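Local coordinates for CRISPR-associated endonuclease Cas9 (Campylobacter jejuni subsp. jejuni serotype O:2, PDB 5X2G), which uses a guide RNA to bind target DNA and cut both its strands with two nuclease domains, as part of bacterial antiviral defence, at residues I365-D370 and K397-I402; I494-L499 and V530-G535; P266-F271 and K405-V410. All coordinates share one frame; numbering follows the deposited sequence.

Contacts 1 and 3 are neighbours in the helical part of the chain, their centres about 15 Å apart, and contact 1 falls within the long chain excursion that contact 3 brings together. They touch directly: Ile402 CD1 lies 3.6 Å from Phe271 CZ, and Leu400 also packs on helix 266-287. Contact 3 is a buried, apolar helix pair, whereas contact 1 is a surface contact, several of whose polar groups bind RNA and DNA phosphates. Contact 2 stands apart, its centre about 33 Å from that of contact 1, in the RuvC domain. Partly buried, it sets a helix on a sheet through aliphatic side chains, with one arginine meeting RNA.

Contact 1: residues I365-D370 and K397-I402; sequences ITLIKD and KDHLNI. With nucleotides of chain B; nucleotides of chain C.
Thr366 lays its methyl CG2 against the backbone of Lys397 and obliquely beside the His399 ring, at 3.9 Å from both Lys397 CA and His399 CE1. CG2 is anti to the backbone N, while OG1 (chi1 -58°) stands beside it, so methyl and hydroxyl serve different partners. OG1 bonds Ala362 O one helical turn back and also accepts from a water, which donates to Lys397 O as well and thereby bridges the two segments. Leu367 CD2 adds a looser touch at the edge of the His399 ring, 4.4 Å from NE2.

Several groups around this packing bind nucleic acid. Lys369, its chain bent at chi2 (-63°), lets NZ donate a hydrogen bond to OP1 of DG16 of chain C, 2.9 Å; NZ also bonds Phe396 O, so the amine links phosphate and loop. The Asp398 backbone N donates to OP1 of DC17 of chain C at 2.9 Å, and that oxygen sits near the plane of the His399 ring, 3.1 Å from CE1. Asn401 grips the phosphate of A5 of chain B twice: its backbone N reaches OP1, and ND2 reaches OP2 at 2.8 Å with an N-H...O angle of 165°. Two successive DNA phosphates and one RNA phosphate are thus held by the turn after helix 355-367 and the loop 397-402, consistent with the helical recognition lobe of Cas9, which cradles the guide-target heteroduplex.

Contact 2: residues I494-L499 and V530-G535; sequences IARLVL and VEAKSG. With nucleotides of chain B.
This is a helix-on-sheet packing contact in the RuvC nuclease domain, whose core is an RNase H fold. Helix 492-505 follows strand 481-486, and strand 530-534 pairs parallel to that strand at the border of the mixed sheet, as backbone bonds of Glu531 and Lys533 with Ile482, Ile484 and Leu486 attest. In this construct, strand 481-486, helix 492-505 and strand 530-534 follow one another as a beta-alpha-beta unit, with parts of the connections not modelled. Its geometry fits: helix and strand axes come within 9.1 Å and run nearly antiparallel, at 163°.

Leu499 does most of the joining. It directs CB toward the strand, and with CG anti to the backbone N (chi1 180°) its branched end passes alongside Val530 in the opposite sense, CG meeting Val530 CG1 at 3.7 Å. Its CD1 lies over the next stretch of strand backbone, 3.8 Å from Glu531 C and 3.6 Å from Ala532 N. Val530 and Ala532, two residues apart, both direct CB toward the helix, while Glu531 between them directs its own away, the alternation expected of a strand. Ala532 also brings this surface within about 8 Å, between side chains, of Glu485, a predicted magnesium ligand.

Arg496 leaves the helix away from the strand, but bends at chi2 and chi3 bring its end back, and NH1 approaches Ala532 CB at 4.1 Å. Its guanidinium is covered on one face by the sugar-phosphate backbone of the RNA: C5' of G1 of chain B stands over the centre, 3.5 Å from Arg496 CZ.

Contact 3: residues P266-F271 and K405-V410; sequences PLAFMF and KALKLV
Two helices in the helical recognition part of Cas9 pack here through their apolar sides: the first turns of helix 266-287 against helix 404-415. The short segments cross at +49° with their axes 10.1 Å apart at closest approach, a spacing filled by side chains, and the nearest CA pair is Leu267 with Leu407, at 6.6 Å. Leu407 supplies the central wedge, its two methyls taking different partners. CD1 enters beside the backbone of the other helix, 4.0 Å from both Leu267 CB and Ala268 N. CD2 turns to Phe271 and sits over one face of its ring, 3.4 Å from CG and offset toward the rim.

That second contact is a CH-pi interaction: CD2 is 3.8 Å from the ring centroid and 26° off the ring normal. Phe271 holds CG anti to its backbone N (chi1 175°), sending the ring across the Leu407 side chain at about a right angle. Leu267 and Phe271 are one helical turn apart and both direct CB toward helix 404-415, so Leu407 meets the same i, i+4 ridge at two points. In the mostly helical recognition lobe, this pair forms part of a larger layer: Phe271 also touches Tyr420 of helix 420-427 and a sugar of the bound RNA, and Val410 packs on Ala423 and Leu427.

At the partly exposed end, the Leu267 side chain crosses that of Lys408 at about a right angle, CD1 lying 4.1 Å from Lys408 CG. Lys408 points CB away from helix 266-287, and NZ, at the end of a chain bent at chi4, forms a long, weak ion pair with Asp356. Val410, one turn after Leu407, extends the seam toward the ring, with CG1 set obliquely 4.2 Å from Phe271 CE1.

Contact 1: residues I365-D370 and K397-I402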
loop_
_atom_site.group_PDB
_atom_site.type_symbol
_atom_site.label_atom_id
_atom_site.label_comp_id
_atom_site.label_asym_id
_atom_site.label_seq_id
_atom_site.Cartn_x
_atom_site.Cartn_y
_atom_site.Cartn_z
ATOM N N ILE A 365 -11.607 6.845 23.985
ATOM C CA ILE A 365 -10.852 5.635 24.294
ATOM C C ILE A 365 -10.571 4.841 23.023
ATOM O O ILE A 365 -9.481 4.279 22.852
ATOM C CB ILE A 365 -11.608 4.789 25.336
ATOM C CG1 ILE A 365 -11.799 5.581 26.631
ATOM C CG2 ILE A 365 -10.871 3.486 25.609
ATOM C CD1 ILE A 365 -12.578 4.833 27.691
ATOM N N THR A 366 -11.541 4.790 22.108
ATOM C CA THR A 366 -11.371 4.016 20.883
ATOM C C THR A 366 -10.307 4.631 19.980
ATOM O O THR A 366 -9.542 3.908 19.332
ATOM C CB THR A 366 -12.707 3.907 20.143
ATOM O OG1 THR A 366 -13.685 3.302 21.000
ATOM C CG2 THR A 366 -12.560 3.071 18.876
ATOM N N LEU A 367 -10.230 5.961 19.939
ATOM C CA LEU A 367 -9.343 6.648 19.004
ATOM C C LEU A 367 -7.969 6.938 19.609
ATOM O O LEU A 367 -6.944 6.506 19.069
ATOM C CB LEU A 367 -9.998 7.948 18.523
ATOM C CG LEU A 367 -11.243 7.777 17.651
ATOM C CD1 LEU A 367 -11.781 9.128 17.207
ATOM C CD2 LEU A 367 -10.938 6.893 16.451
ATOM N N ILE A 368 -7.933 7.671 20.719
ATOM C CA ILE A 368 -6.679 8.158 21.285
ATOM C C ILE A 368 -5.910 7.017 21.938
ATOM O O ILE A 368 -6.117 6.705 23.118
ATOM C CB ILE A 368 -6.932 9.292 22.295
ATOM C CG1 ILE A 368 -7.862 10.346 21.691
ATOM C CG2 ILE A 368 -5.615 9.929 22.715
ATOM C CD1 ILE A 368 -8.253 11.442 22.660
ATOM N N LYS A 369 -5.008 6.392 21.180
ATOM C CA LYS A 369 -4.166 5.336 21.727
ATOM C C LYS A 369 -3.029 5.879 22.583
ATOM O O LYS A 369 -2.403 5.107 23.317
ATOM C CB LYS A 369 -3.595 4.477 20.596
ATOM C CG LYS A 369 -4.654 3.848 19.703
ATOM C CD LYS A 369 -5.537 2.886 20.485
ATOM C CE LYS A 369 -6.630 2.303 19.603
ATOM N NZ LYS A 369 -7.430 1.266 20.312
ATOM N N ASP A 370 -2.749 7.177 22.496
ATOM C CA ASP A 370 -1.748 7.830 23.336
ATOM C C ASP A 370 -2.371 8.097 24.702
ATOM O O ASP A 370 -3.246 8.959 24.831
ATOM C CB ASP A 370 -1.275 9.120 22.667
ATOM C CG ASP A 370 -0.074 9.747 23.359
ATOM O OD1 ASP A 370 0.182 9.442 24.545
ATOM O OD2 ASP A 370 0.615 10.563 22.709
ATOM N N LYS A 397 -11.863 -0.808 20.405
ATOM C CA LYS A 397 -11.673 -0.728 18.962
ATOM C C LYS A 397 -12.992 -1.079 18.287
ATOM O O LYS A 397 -13.978 -1.418 18.949
ATOM C CB LYS A 397 -10.538 -1.643 18.488
ATOM C CG LYS A 397 -10.798 -3.123 18.705
ATOM C CD LYS A 397 -9.901 -3.969 17.821
ATOM C CE LYS A 397 -10.186 -5.449 18.002
ATOM N NZ LYS A 397 -9.429 -6.276 17.024
ATOM N N ASP A 398 -12.999 -0.975 16.954
ATOM C CA ASP A 398 -14.123 -1.337 16.094
ATOM C C ASP A 398 -15.272 -0.337 16.182
ATOM O O ASP A 398 -15.458 0.329 17.207
ATOM C CB ASP A 398 -14.623 -2.747 16.422
ATOM C CG ASP A 398 -14.605 -3.665 15.222
ATOM O OD1 ASP A 398 -14.949 -3.202 14.112
ATOM O OD2 ASP A 398 -14.246 -4.849 15.390
ATOM N N HIS A 399 -16.045 -0.228 15.102
ATOM C CA HIS A 399 -17.175 0.685 15.018
ATOM C C HIS A 399 -18.378 -0.037 14.428
ATOM O O HIS A 399 -18.243 -1.039 13.720
ATOM C CB HIS A 399 -16.858 1.914 14.150
ATOM C CG HIS A 399 -15.718 2.743 14.655
ATOM N ND1 HIS A 399 -14.413 2.298 14.652
ATOM C CD2 HIS A 399 -15.687 3.996 15.169
ATOM C CE1 HIS A 399 -13.629 3.239 15.148
ATOM N NE2 HIS A 399 -14.377 4.278 15.470
ATOM N N LEU A 400 -19.565 0.488 14.728
ATOM C CA LEU A 400 -20.766 0.080 14.015
ATOM C C LEU A 400 -20.787 0.738 12.637
ATOM O O LEU A 400 -19.842 1.415 12.227
ATOM C CB LEU A 400 -22.018 0.441 14.813
ATOM C CG LEU A 400 -22.217 -0.249 16.164
ATOM C CD1 LEU A 400 -23.568 0.112 16.758
ATOM C CD2 LEU A 400 -22.070 -1.755 16.025
ATOM N N ASN A 401 -21.883 0.547 11.909
ATOM C CA ASN A 401 -22.050 1.173 10.606
ATOM C C ASN A 401 -22.998 2.365 10.639
ATOM O O ASN A 401 -23.250 2.966 9.591
ATOM C CB ASN A 401 -22.532 0.142 9.581
ATOM C CG ASN A 401 -21.412 -0.769 9.099
ATOM O OD1 ASN A 401 -20.330 -0.304 8.736
ATOM N ND2 ASN A 401 -21.665 -2.074 9.101
ATOM N N ILE A 402 -23.524 2.726 11.811
ATOM C CA ILE A 402 -24.339 3.922 11.975
ATOM C C ILE A 402 -23.750 4.763 13.103
ATOM O O ILE A 402 -22.921 4.301 13.888
ATOM C CB ILE A 402 -25.823 3.596 12.248
ATOM C CG1 ILE A 402 -25.965 2.711 13.486
ATOM C CG2 ILE A 402 -26.455 2.935 11.031
ATOM C CD1 ILE A 402 -27.364 2.187 13.689
ATOM P P A B 5 -24.416 -2.633 11.703
ATOM O OP1 A B 5 -23.516 -1.745 12.484
ATOM O OP2 A B 5 -23.974 -3.120 10.370
ATOM O "O5'" A B 5 -24.739 -3.911 12.595
ATOM C "C5'" A B 5 -25.371 -3.771 13.857
ATOM C "C4'" A B 5 -25.761 -5.108 14.426
ATOM O "O4'" A B 5 -26.719 -5.768 13.557
ATOM C "C3'" A B 5 -24.640 -6.120 14.555
ATOM O "O3'" A B 5 -23.800 -5.883 15.668
ATOM C "C2'" A B 5 -25.403 -7.435 14.612
ATOM O "O2'" A B 5 -26.000 -7.615 15.888
ATOM C "C1'" A B 5 -26.514 -7.167 13.600
ATOM N N9 A B 5 -26.135 -7.638 12.255
ATOM C C8 A B 5 -25.805 -6.898 11.146
ATOM N N7 A B 5 -25.503 -7.628 10.099
ATOM C C5 A B 5 -25.638 -8.934 10.550
ATOM C C6 A B 5 -25.460 -10.181 9.923
ATOM N N6 A B 5 -25.091 -10.328 8.648
ATOM N N1 A B 5 -25.677 -11.291 10.663
ATOM C C2 A B 5 -26.047 -11.152 11.943
ATOM N N3 A B 5 -26.248 -10.038 12.641
ATOM C C4 A B 5 -26.023 -8.953 11.878
ATOM P P DC C 17 -10.491 0.388 14.567
ATOM O OP1 DC C 17 -11.521 0.994 15.437
ATOM O OP2 DC C 17 -10.338 -1.088 14.523
ATOM O "O5'" DC C 17 -10.704 0.904 13.068
ATOM C "C5'" DC C 17 -10.749 2.296 12.805
ATOM C "C4'" DC C 17 -10.539 2.566 11.329
ATOM O "O4'" DC C 17 -9.195 2.178 10.957
ATOM C "C3'" DC C 17 -11.442 1.779 10.396
ATOM O "O3'" DC C 17 -12.686 2.453 10.228
ATOM C "C2'" DC C 17 -10.628 1.774 9.110
ATOM C "C1'" DC C 17 -9.197 1.657 9.636
ATOM N N1 DC C 17 -8.695 0.256 9.672
ATOM C C2 DC C 17 -8.253 -0.350 8.490
ATOM O O2 DC C 17 -8.285 0.292 7.432
ATOM N N3 DC C 17 -7.802 -1.629 8.539
ATOM C C4 DC C 17 -7.786 -2.288 9.695
ATOM N N4 DC C 17 -7.330 -3.544 9.692
ATOM C C5 DC C 17 -8.235 -1.688 10.910
ATOM C C6 DC C 17 -8.678 -0.427 10.852
ATOM P P DG C 16 -5.979 -1.854 18.870
ATOM O OP1 DG C 16 -6.545 -1.513 20.195
ATOM O OP2 DG C 16 -6.409 -3.097 18.194
ATOM O "O5'" DG C 16 -6.226 -0.635 17.869
ATOM C "C5'" DG C 16 -7.071 -0.799 16.750
ATOM C "C4'" DG C 16 -6.911 0.363 15.793
ATOM O "O4'" DG C 16 -5.591 0.318 15.195
ATOM C "C3'" DG C 16 -7.873 0.357 14.622
ATOM O "O3'" DG C 16 -9.076 1.013 14.989
ATOM C "C2'" DG C 16 -7.102 1.149 13.574
ATOM C "C1'" DG C 16 -5.666 0.708 13.835
ATOM N N9 DG C 16 -5.225 -0.415 13.002
ATOM C C8 DG C 16 -4.880 -1.675 13.427
ATOM N N7 DG C 16 -4.518 -2.472 12.461
ATOM C C5 DG C 16 -4.628 -1.690 11.317
ATOM C C6 DG C 16 -4.366 -2.014 9.962
ATOM O O6 DG C 16 -3.974 -3.091 9.492
ATOM N N1 DG C 16 -4.605 -0.933 9.118
ATOM C C2 DG C 16 -5.042 0.306 9.531
ATOM N N2 DG C 16 -5.219 1.226 8.570
ATOM N N3 DG C 16 -5.290 0.623 10.799
ATOM C C4 DG C 16 -5.062 -0.420 11.633
HETATM O O HOH W 1 -14.950 0.747 20.075
#

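Contact 2: residues I494-L499 and V530-G535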
loop_
_atom_site.group_PDB
_atom_site.type_symbol
_atom_site.label_atom_id
_atom_site.label_comp_id
_atom_site.label_asym_id
_atom_site.label_seq_id
_atom_site.Cartn_x
_atom_site.Cartn_y
_atom_site.Cartn_z
ATOM N N ILE A 494 -15.955 -6.481 -7.191
ATOM C CA ILE A 494 -15.555 -5.292 -7.937
ATOM C C ILE A 494 -16.555 -5.003 -9.050
ATOM O O ILE A 494 -16.874 -3.843 -9.332
ATOM C CB ILE A 494 -14.127 -5.461 -8.487
ATOM C CG1 ILE A 494 -13.157 -5.814 -7.357
ATOM C CG2 ILE A 494 -13.672 -4.193 -9.197
ATOM C CD1 ILE A 494 -11.734 -6.058 -7.827
ATOM N N ALA A 495 -17.070 -6.051 -9.696
ATOM C CA ALA A 495 -18.091 -5.852 -10.719
ATOM C C ALA A 495 -19.406 -5.401 -10.097
ATOM O O ALA A 495 -20.085 -4.519 -10.638
ATOM C CB ALA A 495 -18.287 -7.137 -11.525
ATOM N N ARG A 496 -19.782 -5.998 -8.963
ATOM C CA ARG A 496 -20.951 -5.529 -8.227
ATOM C C ARG A 496 -20.782 -4.074 -7.807
ATOM O O ARG A 496 -21.746 -3.298 -7.818
ATOM C CB ARG A 496 -21.186 -6.419 -7.007
ATOM C CG ARG A 496 -22.353 -5.998 -6.128
ATOM C CD ARG A 496 -23.646 -5.956 -6.917
ATOM N NE ARG A 496 -23.901 -7.214 -7.614
ATOM C CZ ARG A 496 -24.898 -7.401 -8.472
ATOM N NH1 ARG A 496 -25.057 -8.579 -9.062
ATOM N NH2 ARG A 496 -25.737 -6.409 -8.743
ATOM N N LEU A 497 -19.559 -3.688 -7.440
ATOM C CA LEU A 497 -19.287 -2.304 -7.063
ATOM C C LEU A 497 -19.440 -1.372 -8.259
ATOM O O LEU A 497 -20.074 -0.314 -8.159
ATOM C CB LEU A 497 -17.881 -2.197 -6.474
ATOM C CG LEU A 497 -17.419 -0.814 -6.018
ATOM C CD1 LEU A 497 -18.226 -0.340 -4.816
ATOM C CD2 LEU A 497 -15.934 -0.835 -5.700
ATOM N N VAL A 498 -18.861 -1.751 -9.400
ATOM C CA VAL A 498 -18.954 -0.933 -10.605
ATOM C C VAL A 498 -20.399 -0.816 -11.068
ATOM O O VAL A 498 -20.803 0.216 -11.620
ATOM C CB VAL A 498 -18.041 -1.519 -11.702
ATOM C CG1 VAL A 498 -18.302 -0.856 -13.042
ATOM C CG2 VAL A 498 -16.579 -1.363 -11.308
ATOM N N LEU A 499 -21.203 -1.856 -10.840
ATOM C CA LEU A 499 -22.611 -1.805 -11.220
ATOM C C LEU A 499 -23.360 -0.754 -10.407
ATOM O O LEU A 499 -24.055 0.101 -10.970
ATOM C CB LEU A 499 -23.243 -3.188 -11.050
ATOM C CG LEU A 499 -24.727 -3.357 -11.388
ATOM C CD1 LEU A 499 -24.951 -4.688 -12.083
ATOM C CD2 LEU A 499 -25.592 -3.261 -10.134
ATOM N N VAL A 530 -28.381 -0.841 -15.828
ATOM C CA VAL A 530 -27.111 -1.525 -15.622
ATOM C C VAL A 530 -27.409 -2.947 -15.168
ATOM O O VAL A 530 -28.000 -3.157 -14.103
ATOM C CB VAL A 530 -26.232 -0.787 -14.601
ATOM C CG1 VAL A 530 -24.847 -1.410 -14.556
ATOM C CG2 VAL A 530 -26.149 0.691 -14.949
ATOM N N GLU A 531 -27.007 -3.920 -15.979
ATOM C CA GLU A 531 -27.217 -5.328 -15.685
ATOM C C GLU A 531 -25.877 -6.039 -15.566
ATOM O O GLU A 531 -24.910 -5.697 -16.252
ATOM C CB GLU A 531 -28.066 -6.004 -16.767
ATOM C CG GLU A 531 -29.483 -5.463 -16.879
ATOM C CD GLU A 531 -30.274 -6.129 -17.989
ATOM O OE1 GLU A 531 -29.661 -6.838 -18.814
ATOM O OE2 GLU A 531 -31.510 -5.943 -18.035
ATOM N N ALA A 532 -25.828 -7.033 -14.686
ATOM C CA ALA A 532 -24.662 -7.891 -14.542
ATOM C C ALA A 532 -24.893 -9.193 -15.296
ATOM O O ALA A 532 -25.983 -9.770 -15.244
ATOM C CB ALA A 532 -24.369 -8.179 -13.069
ATOM N N LYS A 533 -23.866 -9.645 -16.009
ATOM C CA LYS A 533 -23.910 -10.897 -16.751
ATOM C C LYS A 533 -23.061 -11.930 -16.024
ATOM O O LYS A 533 -21.918 -11.647 -15.648
ATOM C CB LYS A 533 -23.416 -10.705 -18.186
ATOM N N SER A 534 -23.623 -13.118 -15.824
ATOM C CA SER A 534 -22.947 -14.153 -15.053
ATOM C C SER A 534 -21.712 -14.653 -15.791
ATOM O O SER A 534 -21.774 -14.966 -16.984
ATOM C CB SER A 534 -23.902 -15.313 -14.775
ATOM O OG SER A 534 -23.257 -16.344 -14.047
ATOM N N GLY A 535 -20.585 -14.728 -15.076
ATOM C CA GLY A 535 -19.365 -15.239 -15.678
ATOM C C GLY A 535 -19.487 -16.676 -16.143
ATOM O O GLY A 535 -18.880 -17.062 -17.146
ATOM P P G B 1 -26.463 -10.692 -4.494
ATOM O OP1 G B 1 -26.535 -11.389 -5.805
ATOM O OP2 G B 1 -25.152 -10.513 -3.817
ATOM O "O5'" G B 1 -27.126 -9.256 -4.671
ATOM C "C5'" G B 1 -26.977 -8.525 -5.880
ATOM C "C4'" G B 1 -27.866 -7.307 -5.889
ATOM O "O4'" G B 1 -29.253 -7.719 -6.034
ATOM C "C3'" G B 1 -27.853 -6.482 -4.612
ATOM O "O3'" G B 1 -26.760 -5.585 -4.532
ATOM C "C2'" G B 1 -29.214 -5.803 -4.642
ATOM O "O2'" G B 1 -29.213 -4.722 -5.563
ATOM C "C1'" G B 1 -30.080 -6.922 -5.212
ATOM N N9 G B 1 -30.616 -7.786 -4.142
ATOM C C8 G B 1 -30.237 -9.080 -3.873
ATOM N N7 G B 1 -30.873 -9.602 -2.860
ATOM C C5 G B 1 -31.721 -8.591 -2.432
ATOM C C6 G B 1 -32.658 -8.571 -1.366
ATOM O O6 G B 1 -32.930 -9.473 -0.565
ATOM N N1 G B 1 -33.308 -7.342 -1.283
ATOM C C2 G B 1 -33.088 -6.273 -2.113
ATOM N N2 G B 1 -33.813 -5.173 -1.870
ATOM N N3 G B 1 -32.218 -6.279 -3.109
ATOM C C4 G B 1 -31.575 -7.461 -3.211
#

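Contact 3: residues P266-F271 and K405-V410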
loop_
_atom_site.group_PDB
_atom_site.type_symbol
_atom_site.label_atom_id
_atom_site.label_comp_id
_atom_site.label_asym_id
_atom_site.label_seq_id
_atom_site.Cartn_x
_atom_site.Cartn_y
_atom_site.Cartn_z
ATOM N N PRO A 266 -21.989 2.994 25.315
ATOM C CA PRO A 266 -23.257 2.556 25.929
ATOM C C PRO A 266 -24.412 2.441 24.946
ATOM O O PRO A 266 -25.211 1.502 25.047
ATOM C CB PRO A 266 -23.513 3.634 26.990
ATOM C CG PRO A 266 -22.154 4.124 27.349
ATOM C CD PRO A 266 -21.361 4.093 26.071
ATOM N N LEU A 267 -24.522 3.368 23.990
ATOM C CA LEU A 267 -25.574 3.264 22.982
ATOM C C LEU A 267 -25.360 2.050 22.086
ATOM O O LEU A 267 -26.300 1.291 21.819
ATOM C CB LEU A 267 -25.633 4.545 22.151
ATOM C CG LEU A 267 -26.599 5.626 22.636
ATOM C CD1 LEU A 267 -26.496 6.863 21.760
ATOM C CD2 LEU A 267 -28.025 5.097 22.655
ATOM N N ALA A 268 -24.129 1.851 21.609
ATOM C CA ALA A 268 -23.841 0.707 20.749
ATOM C C ALA A 268 -24.020 -0.613 21.486
ATOM O O ALA A 268 -24.421 -1.611 20.877
ATOM C CB ALA A 268 -22.425 0.810 20.187
ATOM N N PHE A 269 -23.717 -0.643 22.787
ATOM C CA PHE A 269 -24.023 -1.824 23.587
ATOM C C PHE A 269 -25.524 -2.075 23.635
ATOM O O PHE A 269 -25.976 -3.219 23.507
ATOM C CB PHE A 269 -23.465 -1.662 25.001
ATOM C CG PHE A 269 -21.971 -1.807 25.087
ATOM C CD1 PHE A 269 -21.307 -2.763 24.334
ATOM C CD2 PHE A 269 -21.230 -0.986 25.923
ATOM C CE1 PHE A 269 -19.933 -2.898 24.416
ATOM C CE2 PHE A 269 -19.857 -1.116 26.008
ATOM C CZ PHE A 269 -19.208 -2.074 25.254
ATOM N N MET A 270 -26.313 -1.013 23.812
ATOM C CA MET A 270 -27.763 -1.165 23.865
ATOM C C MET A 270 -28.327 -1.549 22.503
ATOM O O MET A 270 -29.233 -2.387 22.414
ATOM C CB MET A 270 -28.404 0.131 24.360
ATOM C CG MET A 270 -29.907 0.044 24.556
ATOM S SD MET A 270 -30.361 -0.308 26.263
ATOM C CE MET A 270 -30.021 1.272 27.036
ATOM N N PHE A 271 -27.799 -0.953 21.432
ATOM C CA PHE A 271 -28.343 -1.184 20.098
ATOM C C PHE A 271 -28.100 -2.617 19.638
ATOM O O PHE A 271 -29.015 -3.283 19.143
ATOM C CB PHE A 271 -27.732 -0.184 19.115
ATOM C CG PHE A 271 -28.138 -0.403 17.685
ATOM C CD1 PHE A 271 -29.424 -0.109 17.260
ATOM C CD2 PHE A 271 -27.225 -0.880 16.759
ATOM C CE1 PHE A 271 -29.796 -0.301 15.943
ATOM C CE2 PHE A 271 -27.590 -1.073 15.439
ATOM C CZ PHE A 271 -28.878 -0.783 15.030
ATOM N N LYS A 405 -25.777 9.898 16.250
ATOM C CA LYS A 405 -26.988 10.635 15.907
ATOM C C LYS A 405 -28.107 9.691 15.493
ATOM O O LYS A 405 -29.273 9.907 15.843
ATOM C CB LYS A 405 -26.692 11.639 14.794
ATOM C CG LYS A 405 -27.889 12.476 14.378
ATOM C CD LYS A 405 -27.562 13.359 13.184
ATOM C CE LYS A 405 -28.787 14.139 12.734
ATOM N NZ LYS A 405 -28.524 14.919 11.493
ATOM N N ALA A 406 -27.772 8.631 14.753
ATOM C CA ALA A 406 -28.780 7.648 14.377
ATOM C C ALA A 406 -29.173 6.778 15.565
ATOM O O ALA A 406 -30.349 6.432 15.725
ATOM C CB ALA A 406 -28.268 6.787 13.222
ATOM N N LEU A 407 -28.203 6.418 16.411
ATOM C CA LEU A 407 -28.508 5.595 17.577
ATOM C C LEU A 407 -29.408 6.324 18.563
ATOM O O LEU A 407 -30.220 5.689 19.246
ATOM C CB LEU A 407 -27.216 5.155 18.268
ATOM C CG LEU A 407 -26.368 4.124 17.522
ATOM C CD1 LEU A 407 -25.108 3.789 18.306
ATOM C CD2 LEU A 407 -27.184 2.875 17.250
ATOM N N LYS A 408 -29.280 7.651 18.658
ATOM C CA LYS A 408 -30.156 8.424 19.533
ATOM C C LYS A 408 -31.609 8.343 19.087
ATOM O O LYS A 408 -32.520 8.484 19.910
ATOM C CB LYS A 408 -29.703 9.883 19.577
ATOM C CG LYS A 408 -28.526 10.159 20.496
ATOM C CD LYS A 408 -27.964 11.551 20.248
ATOM C CE LYS A 408 -27.344 12.134 21.507
ATOM N NZ LYS A 408 -28.378 12.437 22.540
ATOM N N LEU A 409 -31.846 8.114 17.796
ATOM C CA LEU A 409 -33.197 8.088 17.254
ATOM C C LEU A 409 -33.812 6.694 17.280
ATOM O O LEU A 409 -35.005 6.550 17.565
ATOM C CB LEU A 409 -33.188 8.622 15.819
ATOM C CG LEU A 409 -32.582 10.015 15.647
ATOM C CD1 LEU A 409 -32.540 10.409 14.181
ATOM C CD2 LEU A 409 -33.364 11.039 16.460
ATOM N N VAL A 410 -33.019 5.663 17.000
ATOM C CA VAL A 410 -33.556 4.323 16.785
ATOM C C VAL A 410 -33.674 3.540 18.089
ATOM O O VAL A 410 -34.636 2.792 18.281
ATOM C CB VAL A 410 -32.681 3.580 15.754
ATOM C CG1 VAL A 410 -33.207 2.177 15.514
ATOM C CG2 VAL A 410 -32.634 4.356 14.448
#